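Local coordinates for protein pyrrolysyl-tRNA synthetase (Desulfitobacterium hafniense, PDB 3DSQ) that probably ligates pyrrolysine to its cognate tRNA in an ATP-dependent reaction, as a homodimeric class II aminoacyl-tRNA synthetase, at residues 16-21 with 40-45; 98-103 with 118-123. All coordinates share one frame; numbering follows the deposited sequence.

Interaction 1: 16-21 with 40-45; sequences KVQYQR and LSRDRA
Between 16-21 and 40-45 the nearest CA atoms are those of Gln18 and Asp43, 8.5 Å apart, and the gap is bridged by side chains alone. The contact belongs to the packing of helix 16-24 against helix 39-68, where Gln18 also touches Phe46 and Arg21 forms a salt bridge with Glu50. Gln18 does most of the reaching. Its CG lies beside the backbone N and opposite the carbonyl carbon (chi1 -66°), and the chain then runs out straight, which delivers the whole carboxamide to the helix across from it. There the amide divides its two ends between neighbouring residues. NE2 gives a weak, bent hydrogen bond to OD1 of Asp43, at 3.3 Å, with the amide plane standing almost perpendicular to the carboxylate. OE1 comes up against the aliphatic part of Arg42, 3.2 Å from CD; it also passes near NE of Arg42, but the angle is too poor for a hydrogen bond. The stronger partner of this oxygen is the backbone N of Thr15, just ahead of the helix, which helps to fix the turn of the amide.

Arg42 reaches the contact by bending at its second and third torsions, and the bend carries its guanidinium back to the next residue of its own helix. NH1 meets OD1 of Asp43 at 3.0 Å in a nearly straight salt bridge (167°), on the syn side of the oxygen and close to the guanidinium plane. NE is bound by the carbonyl oxygen of Phe13, so the arginine also ties helix 39-68 to the segment leading into helix 16-24.

OD1 of Asp43 thus receives two donors, one charged and one neutral. The arginine probably offsets much of the carboxylate charge, while the buried amide of Gln18 joins the two segments by a single weak bond from NE2.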
# COMPACT_ATOMS: atom_id res chain seq x y z
N LYS B 16 19.33 12.31 -26.34
CA LYS B 16 18.58 12.27 -25.09
C LYS B 16 17.66 11.06 -25.02
O LYS B 16 17.50 10.46 -23.95
CB LYS B 16 17.76 13.56 -24.93
CG LYS B 16 16.93 13.64 -23.64
CD LYS B 16 17.82 13.58 -22.39
CE LYS B 16 17.00 13.69 -21.10
NZ LYS B 16 15.75 12.88 -21.18
N VAL B 17 17.06 10.69 -26.15
CA VAL B 17 16.16 9.54 -26.16
C VAL B 17 16.89 8.20 -25.99
O VAL B 17 16.37 7.27 -25.37
CB VAL B 17 15.30 9.52 -27.44
CG1 VAL B 17 16.14 9.07 -28.63
CG2 VAL B 17 14.10 8.62 -27.23
N GLN B 18 18.09 8.09 -26.55
CA GLN B 18 18.88 6.87 -26.43
C GLN B 18 19.35 6.75 -24.99
O GLN B 18 19.32 5.68 -24.39
CB GLN B 18 20.10 6.92 -27.34
CG GLN B 18 19.75 6.93 -28.80
CD GLN B 18 20.98 7.05 -29.66
OE1 GLN B 18 21.86 7.87 -29.38
NE2 GLN B 18 21.05 6.24 -30.70
N TYR B 19 19.78 7.89 -24.44
CA TYR B 19 20.24 7.97 -23.07
C TYR B 19 19.13 7.53 -22.10
O TYR B 19 19.36 6.73 -21.19
CB TYR B 19 20.67 9.40 -22.77
CG TYR B 19 21.25 9.62 -21.39
CD1 TYR B 19 22.61 9.39 -21.14
CD2 TYR B 19 20.45 10.06 -20.34
CE1 TYR B 19 23.15 9.61 -19.86
CE2 TYR B 19 20.98 10.28 -19.07
CZ TYR B 19 22.33 10.06 -18.84
OH TYR B 19 22.85 10.31 -17.59
N GLN B 20 17.92 8.05 -22.31
CA GLN B 20 16.79 7.70 -21.46
C GLN B 20 16.45 6.21 -21.54
O GLN B 20 16.11 5.59 -20.54
CB GLN B 20 15.54 8.51 -21.85
CG GLN B 20 14.34 8.19 -20.96
CD GLN B 20 13.04 8.84 -21.42
OE1 GLN B 20 12.50 8.51 -22.48
NE2 GLN B 20 12.54 9.78 -20.62
N ARG B 21 16.51 5.66 -22.75
CA ARG B 21 16.22 4.26 -22.97
C ARG B 21 17.23 3.38 -22.21
O ARG B 21 16.86 2.45 -21.50
CB ARG B 21 16.27 3.97 -24.48
CG ARG B 21 16.01 2.51 -24.87
CD ARG B 21 14.76 1.95 -24.22
NE ARG B 21 14.39 0.65 -24.77
CZ ARG B 21 13.38 -0.09 -24.33
NH1 ARG B 21 12.64 0.33 -23.31
NH2 ARG B 21 13.11 -1.25 -24.91
N LEU B 40 26.21 7.33 -36.84
CA LEU B 40 25.87 5.99 -37.30
C LEU B 40 26.52 4.93 -36.43
O LEU B 40 25.88 3.95 -36.05
CB LEU B 40 26.27 5.81 -38.77
CG LEU B 40 25.47 6.66 -39.77
CD1 LEU B 40 26.03 6.50 -41.18
CD2 LEU B 40 24.01 6.23 -39.73
N SER B 41 27.79 5.13 -36.09
CA SER B 41 28.49 4.17 -35.24
C SER B 41 27.83 4.15 -33.86
O SER B 41 27.72 3.10 -33.24
CB SER B 41 29.96 4.57 -35.11
OG SER B 41 30.56 4.68 -36.39
N ARG B 42 27.39 5.31 -33.40
CA ARG B 42 26.74 5.41 -32.10
C ARG B 42 25.38 4.73 -32.13
O ARG B 42 25.04 3.97 -31.22
CB ARG B 42 26.60 6.88 -31.70
CG ARG B 42 25.48 7.17 -30.72
CD ARG B 42 24.37 7.90 -31.44
NE ARG B 42 24.42 9.33 -31.16
CZ ARG B 42 23.84 10.26 -31.90
NH1 ARG B 42 23.16 9.93 -32.99
NH2 ARG B 42 23.93 11.53 -31.54
N ASP B 43 24.60 5.01 -33.17
CA ASP B 43 23.29 4.40 -33.29
C ASP B 43 23.47 2.88 -33.32
O ASP B 43 22.73 2.13 -32.69
CB ASP B 43 22.60 4.89 -34.57
CG ASP B 43 22.23 6.37 -34.51
OD1 ASP B 43 22.57 7.04 -33.52
OD2 ASP B 43 21.59 6.87 -35.47
N ARG B 44 24.48 2.42 -34.06
CA ARG B 44 24.77 1.00 -34.16
C ARG B 44 25.08 0.43 -32.78
O ARG B 44 24.54 -0.59 -32.37
CB ARG B 44 25.95 0.76 -35.09
CG ARG B 44 26.55 -0.63 -34.98
CD ARG B 44 27.99 -0.62 -35.47
NE ARG B 44 28.07 -0.63 -36.92
CZ ARG B 44 29.14 -0.26 -37.61
NH1 ARG B 44 30.23 0.15 -36.98
NH2 ARG B 44 29.12 -0.32 -38.94
N ALA B 45 25.97 1.10 -32.06
CA ALA B 45 26.34 0.65 -30.73
C ALA B 45 25.12 0.61 -29.82
O ALA B 45 24.94 -0.34 -29.06
CB ALA B 45 27.39 1.57 -30.16

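Interaction 2: 98-103 with 118-123; sequences ITKSAL and VFWLDG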
# COMPACT_ATOMS: atom_id res chain seq x y z
N ILE B 98 -5.54 12.58 4.77
CA ILE B 98 -5.51 13.27 6.07
C ILE B 98 -6.11 14.68 5.95
O ILE B 98 -6.37 15.16 4.85
CB ILE B 98 -4.07 13.36 6.63
CG1 ILE B 98 -3.21 14.24 5.73
CG2 ILE B 98 -3.45 11.94 6.72
CD1 ILE B 98 -1.84 14.57 6.33
N THR B 99 -6.32 15.34 7.08
CA THR B 99 -6.91 16.68 7.06
C THR B 99 -5.88 17.80 7.05
O THR B 99 -4.69 17.59 7.37
CB THR B 99 -7.83 16.91 8.28
OG1 THR B 99 -7.05 16.98 9.48
CG2 THR B 99 -8.85 15.78 8.41
N LYS B 100 -6.35 18.98 6.67
CA LYS B 100 -5.54 20.20 6.62
C LYS B 100 -5.05 20.57 8.01
O LYS B 100 -3.94 21.06 8.18
CB LYS B 100 -6.38 21.34 6.03
CG LYS B 100 -5.67 22.68 5.94
CD LYS B 100 -6.53 23.73 5.21
CE LYS B 100 -5.76 25.03 5.05
NZ LYS B 100 -6.50 26.08 4.26
N SER B 101 -5.88 20.32 9.02
CA SER B 101 -5.50 20.65 10.39
C SER B 101 -4.33 19.78 10.83
O SER B 101 -3.39 20.26 11.45
CB SER B 101 -6.68 20.45 11.33
OG SER B 101 -7.80 21.21 10.91
N ALA B 102 -4.41 18.49 10.51
CA ALA B 102 -3.34 17.57 10.87
C ALA B 102 -2.06 18.06 10.21
O ALA B 102 -1.02 18.19 10.84
CB ALA B 102 -3.67 16.17 10.41
N LEU B 103 -2.17 18.35 8.92
CA LEU B 103 -1.04 18.81 8.14
C LEU B 103 -0.44 20.09 8.73
O LEU B 103 0.78 20.24 8.83
CB LEU B 103 -1.48 19.02 6.69
CG LEU B 103 -0.43 18.95 5.57
CD1 LEU B 103 0.23 20.29 5.39
CD2 LEU B 103 0.60 17.87 5.88
N VAL B 118 1.58 19.19 -1.45
CA VAL B 118 0.69 18.06 -1.28
C VAL B 118 -0.45 18.05 -2.29
O VAL B 118 -0.85 19.10 -2.80
CB VAL B 118 0.05 18.03 0.14
CG1 VAL B 118 1.13 18.17 1.20
CG2 VAL B 118 -1.00 19.11 0.26
N PHE B 119 -0.95 16.86 -2.57
CA PHE B 119 -2.07 16.72 -3.47
C PHE B 119 -3.35 16.91 -2.66
O PHE B 119 -3.70 16.06 -1.84
CB PHE B 119 -2.10 15.34 -4.12
CG PHE B 119 -0.99 15.09 -5.10
CD1 PHE B 119 0.13 14.34 -4.73
CD2 PHE B 119 -1.07 15.59 -6.40
CE1 PHE B 119 1.14 14.08 -5.66
CE2 PHE B 119 -0.06 15.33 -7.33
CZ PHE B 119 1.05 14.58 -6.96
N TRP B 120 -4.03 18.03 -2.88
CA TRP B 120 -5.28 18.30 -2.17
C TRP B 120 -6.45 17.67 -2.92
O TRP B 120 -6.42 17.53 -4.14
CB TRP B 120 -5.53 19.82 -2.05
CG TRP B 120 -4.55 20.51 -1.15
CD1 TRP B 120 -3.42 21.18 -1.53
CD2 TRP B 120 -4.59 20.54 0.27
NE1 TRP B 120 -2.75 21.63 -0.41
CE2 TRP B 120 -3.45 21.25 0.70
CE3 TRP B 120 -5.48 20.04 1.23
CZ2 TRP B 120 -3.17 21.47 2.06
CZ3 TRP B 120 -5.20 20.26 2.58
CH2 TRP B 120 -4.05 20.97 2.97
N LEU B 121 -7.47 17.27 -2.17
CA LEU B 121 -8.66 16.67 -2.74
C LEU B 121 -9.78 17.71 -2.70
O LEU B 121 -10.69 17.69 -3.51
CB LEU B 121 -9.07 15.43 -1.94
CG LEU B 121 -8.01 14.32 -1.82
CD1 LEU B 121 -8.70 13.03 -1.38
CD2 LEU B 121 -7.30 14.11 -3.14
N ASP B 122 -9.70 18.60 -1.72
CA ASP B 122 -10.66 19.69 -1.56
C ASP B 122 -10.04 20.66 -0.56
O ASP B 122 -8.85 20.57 -0.26
CB ASP B 122 -12.03 19.19 -1.07
CG ASP B 122 -11.97 18.44 0.25
OD1 ASP B 122 -11.08 18.70 1.08
OD2 ASP B 122 -12.85 17.58 0.48
N GLY B 123 -10.85 21.57 -0.03
CA GLY B 123 -10.31 22.54 0.91
C GLY B 123 -9.81 22.04 2.25
O GLY B 123 -9.00 22.71 2.88
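Across the six-membered end of the Trp120 indole lies the aliphatic stem of Lys100, which approaches obliquely, with CG 3.8 Å from CH2 and CB equally near CZ3. From within the indole's own segment, CG2 of Val118 lies over one face, 3.1 Å above the plane and displaced toward the rim. The indole NE1 is held by the carbonyl oxygen of Phe115, a bond that helps to fix the rotation of the ring. With CG anti to N (chi1 179°) and the rest of the chain extended, Lys100 brings CD to 3.5 Å from the carbonyl oxygen of Gly123. Lys100 opens helix 100-104, whose N-cap is Thr99: its OG1 accepts from the N of Ala102 at 3.2 Å. This helix start follows strand 97-99, which pairs antiparallel with strand 125-127 in a two-stranded sheet of the class II synthetase core, and Trp120 lies in the loop leading back to that partner strand. With an alanine at Trp120, the Lys100 stem would be likely to lose its packing against the indole and turn more freely, and the Phe115 carbonyl to be left without this donor. Beyond the ring, Leu121 packs against Leu121 of the second subunit.

The two contacts come one after the other along the chain and do not touch: their centres are 44 Å apart and their nearest atoms about 18 Å. Interaction 1 lies farther out, with its centre about 30 Å from that of the chain against about 22 Å for interaction 2. Segments 98-103 and 118-123 belong to the class II core, and the latter comes beside the second subunit, which does not reach interaction 1. Neither contact contributes to the sodium site formed by Ser163, Gln164 and Gln167. The pair illustrates polar bridging between helices set against aliphatic-aromatic packing at a helix start.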